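Side-chain contacts in similar to N-acetyltransferase (Staphylococcus aureus subsp. aureus, PDB 4MBU), which probably transfers the acetyl group of acetyl-coenzyme A to an amine substrate, as other Gcn5-related N-acetyltransferases do: residues 21-24 against 25-29; 39-42 against 43-46; 107-110 against 111-115; 127-130 against 131-135; 147-151 against 152-156. One frame throughout, in Å; residues are numbered along the deposited sequence.

How the contacts relate
From the N terminus, contact 1 comes first, where helix 13-26 ends and turns into the following loop; contact 2 lies about 19 Å on (centre to centre), within helix 38-50. Contact 3 finishes helix 98-112, the crossover between the parallel strands 82-89 and 117-123, and contact 4 runs along helix 127-135. Contact 5 closes the hairpin of strands 139-150 and 153-163. All five are local and follow in series, so none nests in or crosses another. Contacts 1 and 5 alone touch: Lys150 and Phe151 of the hairpin meet the end of helix 13-26, tying the end of the first helix to the tip of the hairpin.

Contact 1 (21-24 against 25-29)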
loop_
_atom_site.group_PDB
_atom_site.type_symbol
_atom_site.label_atom_id
_atom_site.label_comp_id
_atom_site.label_asym_id
_atom_site.label_seq_id
_atom_site.Cartn_x
_atom_site.Cartn_y
_atom_site.Cartn_z
ATOM N N ASN A 21 -22.849 14.682 7.070
ATOM C CA ASN A 21 -22.636 14.908 8.495
ATOM C C ASN A 21 -22.453 13.602 9.251
ATOM O O ASN A 21 -21.680 13.549 10.210
ATOM C CB ASN A 21 -23.748 15.763 9.111
ATOM C CG ASN A 21 -23.544 17.239 8.859
ATOM O OD1 ASN A 21 -22.427 17.681 8.571
ATOM N ND2 ASN A 21 -24.620 18.019 8.978
ATOM N N ASP A 22 -23.121 12.541 8.792
ATOM C CA ASP A 22 -22.958 11.245 9.440
ATOM C C ASP A 22 -21.480 10.876 9.324
ATOM O O ASP A 22 -20.829 10.487 10.305
ATOM C CB ASP A 22 -23.836 10.192 8.763
ATOM C CG ASP A 22 -24.322 9.123 9.728
ATOM O OD1 ASP A 22 -24.728 9.476 10.857
ATOM O OD2 ASP A 22 -24.308 7.929 9.357
ATOM N N ALA A 23 -20.936 11.095 8.131
ATOM C CA ALA A 23 -19.558 10.730 7.857
ATOM C C ALA A 23 -18.627 11.561 8.733
ATOM O O ALA A 23 -17.576 11.076 9.182
ATOM C CB ALA A 23 -19.250 10.916 6.381
ATOM N N ILE A 24 -19.023 12.802 9.012
ATOM C CA ILE A 24 -18.161 13.663 9.812
ATOM C C ILE A 24 -18.176 13.152 11.239
ATOM O O ILE A 24 -17.132 13.085 11.899
ATOM C CB ILE A 24 -18.612 15.125 9.773
ATOM C CG1 ILE A 24 -18.146 15.782 8.476
ATOM C CG2 ILE A 24 -18.061 15.899 10.953
ATOM C CD1 ILE A 24 -18.759 17.162 8.267
ATOM N N ILE A 25 -19.353 12.739 11.703
ATOM C CA ILE A 25 -19.492 12.412 13.119
ATOM C C ILE A 25 -18.864 11.059 13.463
ATOM O O ILE A 25 -18.270 10.899 14.525
ATOM C CB ILE A 25 -20.980 12.481 13.578
ATOM C CG1 ILE A 25 -21.532 13.895 13.380
ATOM C CG2 ILE A 25 -21.128 12.074 15.042
ATOM C CD1 ILE A 25 -20.797 14.959 14.186
ATOM N N ASN A 26 -18.958 10.098 12.551
ATOM C CA ASN A 26 -18.612 8.717 12.889
ATOM C C ASN A 26 -17.380 8.119 12.223
ATOM O O ASN A 26 -16.914 7.057 12.626
ATOM C CB ASN A 26 -19.807 7.808 12.599
ATOM C CG ASN A 26 -21.001 8.157 13.444
ATOM O OD1 ASN A 26 -22.014 8.648 12.935
ATOM N ND2 ASN A 26 -20.885 7.928 14.759
ATOM N N THR A 27 -16.873 8.765 11.184
ATOM C CA THR A 27 -15.800 8.153 10.403
ATOM C C THR A 27 -14.688 9.138 10.102
ATOM O O THR A 27 -14.807 10.340 10.363
ATOM C CB THR A 27 -16.310 7.585 9.050
ATOM O OG1 THR A 27 -16.482 8.663 8.125
ATOM C CG2 THR A 27 -17.649 6.849 9.220
ATOM N N THR A 28 -13.619 8.609 9.522
ATOM C CA THR A 28 -12.493 9.404 9.067
ATOM C C THR A 28 -12.604 9.682 7.569
ATOM O O THR A 28 -11.621 10.030 6.923
ATOM C CB THR A 28 -11.197 8.651 9.303
ATOM O OG1 THR A 28 -11.266 7.398 8.619
ATOM C CG2 THR A 28 -10.996 8.394 10.786
ATOM N N ALA A 29 -13.800 9.501 7.018
ATOM C CA ALA A 29 -14.020 9.728 5.595
ATOM C C ALA A 29 -13.963 11.225 5.257
ATOM O O ALA A 29 -13.719 11.606 4.113
ATOM C CB ALA A 29 -15.354 9.133 5.164
#
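Thr27 folds its side chain back onto Ala23, one turn earlier, where helix 13-26 gives out. At the root, CB of Thr27 passes 3.7 Å from O of Ala23, and there the side chain divides. CG2 lies anti to the carbonyl carbon, whereas OG1 stands between the backbone N and that carbon (chi1 78°), the rotation that carries the hydroxyl against the helix end. OG1 of Thr27 donates to O of Ala23 at 2.9 Å, meeting it in the carbonyl plane on a lone pair. The backbone amide comes to this oxygen from above the plane, with Thr27 N 3.1 Å from Ala23 O, and a single residue thus grips the carbonyl twice. OG1 of Thr27 also accepts from N of Ala29 at 3.0 Å; this closes an ST turn and fixes the hydroxyl from a second direction. Beside it, CB of Ala23 and CB of Ala29 make a thin apolar contact at 4.5 Å. One residue back, OD1 of Asp22 and OD1 of Asn26, two oxygens not hydrogen-bonded as placed, approach to 3.5 Å, the carboxylate and amide planes 72° apart. Ala23 and Ile24 pack on Val30 of the loop, and Asn21 OD1 accepts from N of Gln36. Lys150, from strand 139-150, bonds to the carbonyl oxygens of Ile24 and Thr27, while Thr28 rests on Tyr153 and Leu155 of strand 153-163.

Contact 2 (39-42 against 43-46); sequences DERI and AWFE
Ala43 opens the turn with its methyl group against the preceding backbone, CB lying 3.4 Å from O of Asp39, the carbonyl to which its own N donates. Trp44 carries the main side-chain contact. Its indole lies alongside Arg41, three residues earlier, and NH1 of Arg41 stands 3.0 Å above the ring plane of Trp44, over its centre. CZ of Arg41 is 4.1 Å from the centroid of the six-membered ring of Trp44, a cation-pi contact over the face. The guanidinium is tilted 57° from the indole. Bends at chi2 and chi3 of the arginine bring NH1 over the rings and CD of Arg41 to 3.4 Å from CE3 of Trp44. Helix 38-50 of the GNAT fold lies here against helix 13-26, where Tyr20 makes another cation-pi contact with Arg41, and against the sheet, where Trp44 touches Ile55 and Thr69; NE of Arg41 bonds to OE1 of Gln36 in the preceding loop. Phe45 donates its N to O of Arg41, but its ring leads off to Leu13 and Ile55. Glu46 runs its CG past O of Ile42 at 3.4 Å, and OE2 of Glu46 comes to 3.8 Å from CG2 of Ile42.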
loop_
_atom_site.group_PDB
_atom_site.type_symbol
_atom_site.label_atom_id
_atom_site.label_comp_id
_atom_site.label_asym_id
_atom_site.label_seq_id
_atom_site.Cartn_x
_atom_site.Cartn_y
_atom_site.Cartn_z
ATOM N N ASP A 39 -26.660 25.983 5.086
ATOM C CA ASP A 39 -26.216 27.130 4.292
ATOM C C ASP A 39 -24.847 26.882 3.655
ATOM O O ASP A 39 -24.598 27.280 2.514
ATOM C CB ASP A 39 -26.158 28.402 5.147
ATOM C CG ASP A 39 -27.519 28.817 5.683
ATOM O OD1 ASP A 39 -28.547 28.329 5.165
ATOM O OD2 ASP A 39 -27.550 29.645 6.622
ATOM N N GLU A 40 -23.960 26.241 4.409
ATOM C CA GLU A 40 -22.648 25.874 3.890
ATOM C C GLU A 40 -22.808 24.905 2.721
ATOM O O GLU A 40 -22.150 25.041 1.685
ATOM C CB GLU A 40 -21.783 25.269 5.006
ATOM C CG GLU A 40 -21.195 26.311 5.957
ATOM C CD GLU A 40 -20.747 25.727 7.287
ATOM O OE1 GLU A 40 -21.206 24.624 7.645
ATOM O OE2 GLU A 40 -19.938 26.380 7.981
ATOM N N ARG A 41 -23.714 23.946 2.881
ATOM C CA ARG A 41 -23.974 22.966 1.836
ATOM C C ARG A 41 -24.590 23.623 0.587
ATOM O O ARG A 41 -24.227 23.287 -0.551
ATOM C CB ARG A 41 -24.840 21.827 2.387
ATOM C CG ARG A 41 -25.183 20.726 1.396
ATOM C CD ARG A 41 -23.960 20.146 0.689
ATOM N NE ARG A 41 -22.955 19.579 1.589
ATOM C CZ ARG A 41 -21.959 18.790 1.191
ATOM N NH1 ARG A 41 -21.840 18.463 -0.089
ATOM N NH2 ARG A 41 -21.074 18.327 2.067
ATOM N N ILE A 42 -25.480 24.592 0.797
ATOM C CA ILE A 42 -26.101 25.300 -0.319
ATOM C C ILE A 42 -25.073 26.151 -1.063
ATOM O O ILE A 42 -25.074 26.208 -2.299
ATOM C CB ILE A 42 -27.302 26.158 0.144
ATOM C CG1 ILE A 42 -28.445 25.252 0.609
ATOM C CG2 ILE A 42 -27.795 27.047 -0.984
ATOM C CD1 ILE A 42 -29.496 25.961 1.461
ATOM N N ALA A 43 -24.184 26.796 -0.310
ATOM C CA ALA A 43 -23.103 27.574 -0.915
ATOM C C ALA A 43 -22.187 26.657 -1.734
ATOM O O ALA A 43 -21.730 27.019 -2.823
ATOM C CB ALA A 43 -22.305 28.308 0.155
ATOM N N TRP A 44 -21.921 25.472 -1.187
ATOM C CA TRP A 44 -21.132 24.446 -1.870
ATOM C C TRP A 44 -21.770 24.080 -3.214
ATOM O O TRP A 44 -21.103 24.082 -4.250
ATOM C CB TRP A 44 -20.991 23.222 -0.954
ATOM C CG TRP A 44 -20.428 21.967 -1.584
ATOM C CD1 TRP A 44 -19.109 21.595 -1.665
ATOM C CD2 TRP A 44 -21.177 20.900 -2.177
ATOM N NE1 TRP A 44 -19.000 20.365 -2.278
ATOM C CE2 TRP A 44 -20.256 19.921 -2.606
ATOM C CE3 TRP A 44 -22.542 20.684 -2.398
ATOM C CZ2 TRP A 44 -20.657 18.747 -3.240
ATOM C CZ3 TRP A 44 -22.938 19.514 -3.020
ATOM C CH2 TRP A 44 -22.000 18.562 -3.436
ATOM N N PHE A 45 -23.068 23.799 -3.188
ATOM C CA PHE A 45 -23.833 23.470 -4.391
ATOM C C PHE A 45 -23.807 24.593 -5.433
ATOM O O PHE A 45 -23.601 24.346 -6.629
ATOM C CB PHE A 45 -25.280 23.129 -4.020
ATOM C CG PHE A 45 -26.142 22.768 -5.198
ATOM C CD1 PHE A 45 -26.135 21.480 -5.708
ATOM C CD2 PHE A 45 -26.977 23.709 -5.782
ATOM C CE1 PHE A 45 -26.934 21.134 -6.788
ATOM C CE2 PHE A 45 -27.778 23.369 -6.859
ATOM C CZ PHE A 45 -27.752 22.080 -7.364
ATOM N N GLU A 46 -24.015 25.825 -4.979
ATOM C CA GLU A 46 -24.025 26.969 -5.890
ATOM C C GLU A 46 -22.650 27.161 -6.520
ATOM O O GLU A 46 -22.536 27.437 -7.714
ATOM C CB GLU A 46 -24.470 28.242 -5.162
ATOM C CG GLU A 46 -25.954 28.282 -4.798
ATOM C CD GLU A 46 -26.348 29.576 -4.096
ATOM O OE1 GLU A 46 -25.483 30.470 -3.960
ATOM O OE2 GLU A 46 -27.522 29.698 -3.682
#

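Contact 3 (107-110 against 111-115); sequences IVEA and KAKGY
Ala110, Lys111 and Glu109 are most covered here, and each takes part differently in the end of helix 98-112. Ala110 acts through its carbonyl: O of Ala110 accepts from N of Tyr115 at 3.2 Å. The ring of Tyr115 presents its edge to the same oxygen, with CD2 of Tyr115 3.6 Å from O of Ala110, while the methyl group of Ala110 faces inward to Ile83, Phe70 and Leu164. Lys111 lies alongside Ile107, pointing the same way. CG of Lys111 passes O of Ile107 at 3.4 Å, and CE of Lys111 rests on CG2 of Ile107 at 3.6 Å. A bend at the last torsion (chi4 -85°) turns the ammonium group away from the isoleucine, toward O of Leu164, to which NZ is hydrogen-bonded. The bend of Glu109 at chi2 (74°) carries its carboxylate alongside the helix toward the tip of Lys113. Its main partner is Arg105, whose NH1 forms a salt bridge with OE1 of Glu109; OE2 of Glu109 makes a long one with NZ of Lys113 at 3.5 Å. Two positive charges on one carboxylate would probably favour its ionised form. Gly114, with positive phi, donates its N to O of Lys111 at 3.0 Å; with the Tyr115 to Ala110 bond this is a Schellman motif, ending the helix of the beta-alpha-beta crossover that joins strands 82-89 and 117-123.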
loop_
_atom_site.group_PDB
_atom_site.type_symbol
_atom_site.label_atom_id
_atom_site.label_comp_id
_atom_site.label_asym_id
_atom_site.label_seq_id
_atom_site.Cartn_x
_atom_site.Cartn_y
_atom_site.Cartn_z
ATOM N N ILE A 107 -16.107 8.579 -13.422
ATOM C CA ILE A 107 -15.083 8.298 -14.426
ATOM C C ILE A 107 -15.580 8.650 -15.830
ATOM O O ILE A 107 -14.862 9.303 -16.587
ATOM C CB ILE A 107 -14.594 6.827 -14.385
ATOM C CG1 ILE A 107 -13.877 6.539 -13.068
ATOM C CG2 ILE A 107 -13.623 6.550 -15.527
ATOM C CD1 ILE A 107 -13.417 5.104 -12.947
ATOM N N VAL A 108 -16.799 8.237 -16.181
ATOM C CA VAL A 108 -17.302 8.599 -17.516
ATOM C C VAL A 108 -17.360 10.125 -17.701
ATOM O O VAL A 108 -17.000 10.652 -18.767
ATOM C CB VAL A 108 -18.660 7.907 -17.913
ATOM C CG1 VAL A 108 -18.652 6.409 -17.575
ATOM C CG2 VAL A 108 -19.856 8.597 -17.279
ATOM N N GLU A 109 -17.780 10.841 -16.660
ATOM C CA GLU A 109 -17.833 12.299 -16.762
ATOM C C GLU A 109 -16.432 12.905 -16.900
ATOM O O GLU A 109 -16.220 13.835 -17.687
ATOM C CB GLU A 109 -18.545 12.892 -15.545
ATOM C CG GLU A 109 -18.920 14.353 -15.696
ATOM C CD GLU A 109 -20.107 14.566 -16.631
ATOM O OE1 GLU A 109 -20.655 13.570 -17.160
ATOM O OE2 GLU A 109 -20.496 15.739 -16.833
ATOM N N ALA A 110 -15.479 12.368 -16.139
ATOM C CA ALA A 110 -14.092 12.837 -16.162
ATOM C C ALA A 110 -13.472 12.664 -17.540
ATOM O O ALA A 110 -12.766 13.556 -18.035
ATOM C CB ALA A 110 -13.268 12.094 -15.124
ATOM N N LYS A 111 -13.712 11.503 -18.144
ATOM C CA LYS A 111 -13.216 11.250 -19.488
ATOM C C LYS A 111 -13.880 12.188 -20.490
ATOM O O LYS A 111 -13.209 12.736 -21.362
ATOM C CB LYS A 111 -13.446 9.793 -19.898
ATOM C CG LYS A 111 -12.604 8.768 -19.134
ATOM C CD LYS A 111 -12.922 7.364 -19.638
ATOM C CE LYS A 111 -12.199 6.269 -18.851
ATOM N NZ LYS A 111 -10.823 6.000 -19.354
ATOM N N ALA A 112 -15.191 12.383 -20.366
ATOM C CA ALA A 112 -15.907 13.237 -21.330
ATOM C C ALA A 112 -15.469 14.705 -21.278
ATOM O O ALA A 112 -15.559 15.435 -22.277
ATOM C CB ALA A 112 -17.412 13.123 -21.151
ATOM N N LYS A 113 -14.994 15.140 -20.116
ATOM C CA LYS A 113 -14.529 16.514 -19.963
ATOM C C LYS A 113 -13.022 16.660 -20.227
ATOM O O LYS A 113 -12.464 17.735 -20.046
ATOM C CB LYS A 113 -14.910 17.059 -18.585
ATOM C CG LYS A 113 -16.418 17.190 -18.377
ATOM C CD LYS A 113 -16.757 17.691 -16.972
ATOM C CE LYS A 113 -17.669 18.914 -17.020
ATOM N NZ LYS A 113 -18.878 18.672 -17.864
ATOM N N GLY A 114 -12.370 15.578 -20.645
ATOM C CA GLY A 114 -10.989 15.654 -21.092
ATOM C C GLY A 114 -9.910 15.742 -20.021
ATOM O O GLY A 114 -8.786 16.162 -20.306
ATOM N N TYR A 115 -10.226 15.358 -18.788
ATOM C CA TYR A 115 -9.201 15.351 -17.753
ATOM C C TYR A 115 -8.216 14.216 -18.018
ATOM O O TYR A 115 -8.511 13.295 -18.785
ATOM C CB TYR A 115 -9.832 15.266 -16.356
ATOM C CG TYR A 115 -10.622 16.516 -16.007
ATOM C CD1 TYR A 115 -9.969 17.684 -15.649
ATOM C CD2 TYR A 115 -12.017 16.529 -16.055
ATOM C CE1 TYR A 115 -10.672 18.831 -15.333
ATOM C CE2 TYR A 115 -12.739 17.681 -15.737
ATOM C CZ TYR A 115 -12.052 18.824 -15.380
ATOM O OH TYR A 115 -12.729 19.975 -15.058
#

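Contact 4 (127-130 against 131-135); sequences EASI and KLHQK. With CD (cadmium ion), chain D.
With CG beside its backbone N (chi1 -80°) and the ring swung by chi2 of 77°, His133 brings its imidazole edge against the carbonyl of Ser129. ND1 of His133 donates to O of Ser129 at 2.8 Å, in the plane of the ring but from above that of the carbonyl. The backbone N of His133 comes from the other face, at 2.9 Å from O of Ser129. Two bonds thus grip this oxygen, while the ring's rotation is held by the ND1 bond and, at its other end, by NE2 bonded to NE2 of His85. OG of Ser129, trans to its own N (chi1 -178°), lies 3.5 Å from ND1 of His133. Helix 127-135 of the GNAT fold packs here on strand 117-123, the imidazole meeting Ala120 and Ile122 of that strand, Leu103 of helix 98-112 and, edge to face, Phe138. Ile130 and Gln134 run side by side, CG2 of Ile130 4.1 Å from OE1 of Gln134. NE2 of Gln134 bonds to O of His140 of the second subunit and to a phosphate ion, probably from the crystallisation liquor. OE2 of Glu127 binds a cadmium ion at 2.5 Å, with a water and His140 of the third subunit.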
loop_
_atom_site.group_PDB
_atom_site.type_symbol
_atom_site.label_atom_id
_atom_site.label_comp_id
_atom_site.label_asym_id
_atom_site.label_seq_id
_atom_site.Cartn_x
_atom_site.Cartn_y
_atom_site.Cartn_z
ATOM N N GLU A 127 -10.820 0.380 4.006
ATOM C CA GLU A 127 -10.530 -0.813 3.227
ATOM C C GLU A 127 -11.490 -1.022 2.056
ATOM O O GLU A 127 -11.063 -1.383 0.961
ATOM C CB GLU A 127 -10.573 -2.015 4.158
ATOM C CG GLU A 127 -10.192 -3.329 3.545
ATOM C CD GLU A 127 -10.051 -4.359 4.628
ATOM O OE1 GLU A 127 -9.751 -5.540 4.353
ATOM O OE2 GLU A 127 -10.252 -3.949 5.783
ATOM N N ALA A 128 -12.784 -0.820 2.295
ATOM C CA ALA A 128 -13.775 -0.979 1.236
ATOM C C ALA A 128 -13.509 0.008 0.090
ATOM O O ALA A 128 -13.637 -0.333 -1.100
ATOM C CB ALA A 128 -15.180 -0.792 1.789
ATOM N N SER A 129 -13.142 1.235 0.443
ATOM C CA SER A 129 -12.906 2.248 -0.584
ATOM C C SER A 129 -11.662 1.902 -1.398
ATOM O O SER A 129 -11.646 2.015 -2.622
ATOM C CB SER A 129 -12.768 3.634 0.038
ATOM O OG SER A 129 -12.579 4.603 -0.981
ATOM N N ILE A 130 -10.617 1.469 -0.709
ATOM C CA ILE A 130 -9.391 1.065 -1.390
ATOM C C ILE A 130 -9.652 -0.091 -2.347
ATOM O O ILE A 130 -9.220 -0.065 -3.503
ATOM C CB ILE A 130 -8.300 0.674 -0.379
ATOM C CG1 ILE A 130 -7.812 1.924 0.373
ATOM C CG2 ILE A 130 -7.151 -0.052 -1.084
ATOM C CD1 ILE A 130 -6.937 1.613 1.603
ATOM N N LYS A 131 -10.360 -1.109 -1.867
ATOM C CA LYS A 131 -10.720 -2.245 -2.715
ATOM C C LYS A 131 -11.541 -1.810 -3.938
ATOM O O LYS A 131 -11.332 -2.299 -5.062
ATOM C CB LYS A 131 -11.495 -3.282 -1.897
ATOM C CG LYS A 131 -12.100 -4.389 -2.737
ATOM C CD LYS A 131 -13.054 -5.263 -1.923
ATOM C CE LYS A 131 -13.025 -6.699 -2.431
ATOM N NZ LYS A 131 -11.639 -7.246 -2.390
ATOM N N LEU A 132 -12.475 -0.886 -3.719
ATOM C CA LEU A 132 -13.318 -0.386 -4.817
ATOM C C LEU A 132 -12.475 0.338 -5.853
ATOM O O LEU A 132 -12.696 0.235 -7.062
ATOM C CB LEU A 132 -14.380 0.568 -4.268
ATOM C CG LEU A 132 -15.217 1.256 -5.343
ATOM C CD1 LEU A 132 -16.108 0.247 -6.039
ATOM C CD2 LEU A 132 -16.032 2.390 -4.753
ATOM N N HIS A 133 -11.492 1.084 -5.382
ATOM C CA HIS A 133 -10.683 1.842 -6.320
ATOM C C HIS A 133 -9.733 0.953 -7.101
ATOM O O HIS A 133 -9.547 1.139 -8.311
ATOM C CB HIS A 133 -9.976 2.993 -5.606
ATOM C CG HIS A 133 -10.869 4.170 -5.390
ATOM N ND1 HIS A 133 -11.822 4.209 -4.392
ATOM C CD2 HIS A 133 -11.004 5.324 -6.084
ATOM C CE1 HIS A 133 -12.477 5.355 -4.461
ATOM N NE2 HIS A 133 -12.002 6.047 -5.481
ATOM N N GLN A 134 -9.146 -0.022 -6.412
ATOM C CA GLN A 134 -8.326 -1.017 -7.086
ATOM C C GLN A 134 -9.138 -1.718 -8.169
ATOM O O GLN A 134 -8.621 -1.983 -9.253
ATOM C CB GLN A 134 -7.793 -2.045 -6.081
ATOM C CG GLN A 134 -6.747 -1.494 -5.112
ATOM C CD GLN A 134 -6.223 -2.571 -4.179
ATOM O OE1 GLN A 134 -7.005 -3.298 -3.566
ATOM N NE2 GLN A 134 -4.898 -2.686 -4.075
ATOM N N LYS A 135 -10.405 -2.019 -7.871
ATOM C CA LYS A 135 -11.280 -2.656 -8.863
ATOM C C LYS A 135 -11.372 -1.841 -10.153
ATOM O O LYS A 135 -11.412 -2.405 -11.241
ATOM C CB LYS A 135 -12.687 -2.902 -8.295
ATOM C CG LYS A 135 -13.587 -3.735 -9.218
ATOM C CD LYS A 135 -15.001 -3.949 -8.645
ATOM C CE LYS A 135 -15.914 -2.756 -8.922
ATOM N NZ LYS A 135 -17.371 -3.023 -8.667
HETATM CD CD CD D . -10.220 -6.025 7.169
HETATM O O HOH W 1 -12.133 -7.371 6.461
#

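Contact 5 (147-151 against 152-156)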
loop_
_atom_site.group_PDB
_atom_site.type_symbol
_atom_site.label_atom_id
_atom_site.label_comp_id
_atom_site.label_asym_id
_atom_site.label_seq_id
_atom_site.Cartn_x
_atom_site.Cartn_y
_atom_site.Cartn_z
ATOM N N VAL A 147 -0.809 12.709 8.703
ATOM C CA VAL A 147 -1.216 14.004 8.154
ATOM C C VAL A 147 -2.502 14.473 8.783
ATOM O O VAL A 147 -2.807 15.673 8.746
ATOM C CB VAL A 147 -1.447 14.007 6.615
ATOM C CG1 VAL A 147 -0.145 13.996 5.878
ATOM C CG2 VAL A 147 -2.346 12.841 6.201
ATOM N N GLY A 148 -3.282 13.533 9.316
ATOM C CA GLY A 148 -4.535 13.927 9.941
ATOM C C GLY A 148 -4.584 13.560 11.411
ATOM O O GLY A 148 -3.783 12.750 11.861
ATOM N N TYR A 149 -5.502 14.161 12.163
ATOM C CA TYR A 149 -5.705 13.797 13.566
ATOM C C TYR A 149 -7.203 13.846 13.885
ATOM O O TYR A 149 -7.844 14.896 13.782
ATOM C CB TYR A 149 -4.920 14.741 14.502
ATOM C CG TYR A 149 -4.939 14.353 15.982
ATOM C CD1 TYR A 149 -4.160 13.303 16.455
ATOM C CD2 TYR A 149 -5.711 15.054 16.904
ATOM C CE1 TYR A 149 -4.160 12.947 17.799
ATOM C CE2 TYR A 149 -5.720 14.705 18.255
ATOM C CZ TYR A 149 -4.944 13.649 18.693
ATOM O OH TYR A 149 -4.936 13.283 20.020
ATOM N N LYS A 150 -7.766 12.708 14.269
ATOM C CA LYS A 150 -9.188 12.652 14.591
ATOM C C LYS A 150 -9.453 11.478 15.522
ATOM O O LYS A 150 -8.750 10.455 15.462
ATOM C CB LYS A 150 -10.020 12.515 13.311
ATOM C CG LYS A 150 -11.495 12.900 13.469
ATOM C CD LYS A 150 -12.248 12.749 12.134
ATOM C CE LYS A 150 -13.728 13.081 12.297
ATOM N NZ LYS A 150 -14.486 13.015 11.009
ATOM N N PHE A 151 -10.446 11.637 16.392
ATOM C CA PHE A 151 -10.792 10.589 17.359
ATOM C C PHE A 151 -9.558 10.196 18.182
ATOM O O PHE A 151 -9.371 9.023 18.502
ATOM C CB PHE A 151 -11.352 9.351 16.638
ATOM C CG PHE A 151 -12.605 9.615 15.836
ATOM C CD1 PHE A 151 -13.586 10.473 16.311
ATOM C CD2 PHE A 151 -12.801 8.993 14.610
ATOM C CE1 PHE A 151 -14.747 10.701 15.573
ATOM C CE2 PHE A 151 -13.951 9.222 13.867
ATOM C CZ PHE A 151 -14.924 10.075 14.353
ATOM N N ASP A 152 -8.704 11.177 18.475
ATOM C CA ASP A 152 -7.522 10.986 19.323
ATOM C C ASP A 152 -6.416 10.117 18.742
ATOM O O ASP A 152 -5.482 9.741 19.460
ATOM C CB ASP A 152 -7.917 10.420 20.677
ATOM C CG ASP A 152 -8.937 11.268 21.367
ATOM O OD1 ASP A 152 -8.857 12.506 21.260
ATOM O OD2 ASP A 152 -9.816 10.683 22.003
ATOM N N TYR A 153 -6.498 9.807 17.455
ATOM C CA TYR A 153 -5.372 9.126 16.825
ATOM C C TYR A 153 -4.893 9.772 15.518
ATOM O O TYR A 153 -5.617 10.547 14.875
ATOM C CB TYR A 153 -5.633 7.625 16.679
ATOM C CG TYR A 153 -6.952 7.258 16.047
ATOM C CD1 TYR A 153 -7.119 7.315 14.666
ATOM C CD2 TYR A 153 -8.018 6.812 16.822
ATOM C CE1 TYR A 153 -8.321 6.961 14.071
ATOM C CE2 TYR A 153 -9.230 6.455 16.236
ATOM C CZ TYR A 153 -9.374 6.535 14.857
ATOM O OH TYR A 153 -10.565 6.181 14.261
ATOM N N TRP A 154 -3.653 9.472 15.150
ATOM C CA TRP A 154 -3.071 10.024 13.941
ATOM C C TRP A 154 -3.584 9.263 12.725
ATOM O O TRP A 154 -3.842 8.069 12.802
ATOM C CB TRP A 154 -1.544 10.010 14.041
ATOM C CG TRP A 154 -1.063 10.953 15.104
ATOM C CD1 TRP A 154 -0.672 10.630 16.378
ATOM C CD2 TRP A 154 -0.959 12.382 15.004
ATOM N NE1 TRP A 154 -0.324 11.772 17.072
ATOM C CE2 TRP A 154 -0.489 12.858 16.251
ATOM C CE3 TRP A 154 -1.217 13.303 13.982
ATOM C CZ2 TRP A 154 -0.270 14.217 16.500
ATOM C CZ3 TRP A 154 -0.996 14.647 14.228
ATOM C CH2 TRP A 154 -0.531 15.095 15.480
ATOM N N LEU A 155 -3.754 9.972 11.616
ATOM C CA LEU A 155 -4.379 9.440 10.406
ATOM C C LEU A 155 -3.403 9.532 9.239
ATOM O O LEU A 155 -2.680 10.541 9.085
ATOM C CB LEU A 155 -5.634 10.237 10.038
ATOM C CG LEU A 155 -6.699 10.516 11.094
ATOM C CD1 LEU A 155 -7.814 11.395 10.510
ATOM C CD2 LEU A 155 -7.279 9.205 11.608
ATOM N N ASP A 156 -3.418 8.480 8.422
ATOM C CA ASP A 156 -2.593 8.386 7.226
ATOM C C ASP A 156 -3.489 8.533 6.009
ATOM O O ASP A 156 -4.538 7.893 5.919
ATOM C CB ASP A 156 -1.878 7.024 7.160
ATOM C CG ASP A 156 -0.971 6.762 8.369
ATOM O OD1 ASP A 156 -0.636 7.706 9.115
ATOM O OD2 ASP A 156 -0.583 5.597 8.564
#
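Leu155 lies over Gly148 and Lys150 on the buried, packed side of this hairpin, with CB of Leu155 3.6 Å from O of Gly148. CB of Lys150 packs on CD1 of Leu155 at 3.7 Å. The lysine chain beyond is fully extended, and NZ lies among backbone carbonyls, including those of Val30 and Thr32. On the other face Tyr149 and Trp154, both partly exposed, form a directly opposed, non-hydrogen-bonded pair. The tyrosine turns its edge to the indole face, planes 53° apart, and CD1 of Tyr149 stands 3.6 Å above the ring of Trp154, over its centre. Arg116 and Tyr81 of the fourth subunit also meet this indole. Strands 139-150 and 153-163 are joined by a type I' turn from Lys150 to Tyr153. A classic beta bulge lies at the other end, where Val147 and Gly148 both face Leu155: N of Gly148 bonds to O of Leu155 at 3.1 Å, N of Val147 weakly. The solvent side is the turn, with Asp152 and Tyr153 exposed. Placed by chi1 of 50°, the ring of Tyr153 has O of Lys150 over its centre; CE2 of Tyr153 is 3.6 Å from CB of Phe151, with OH of Tyr153 at the edge of the phenylalanine ring. CA of Asp152 lies 3.5 Å from OH of Tyr149.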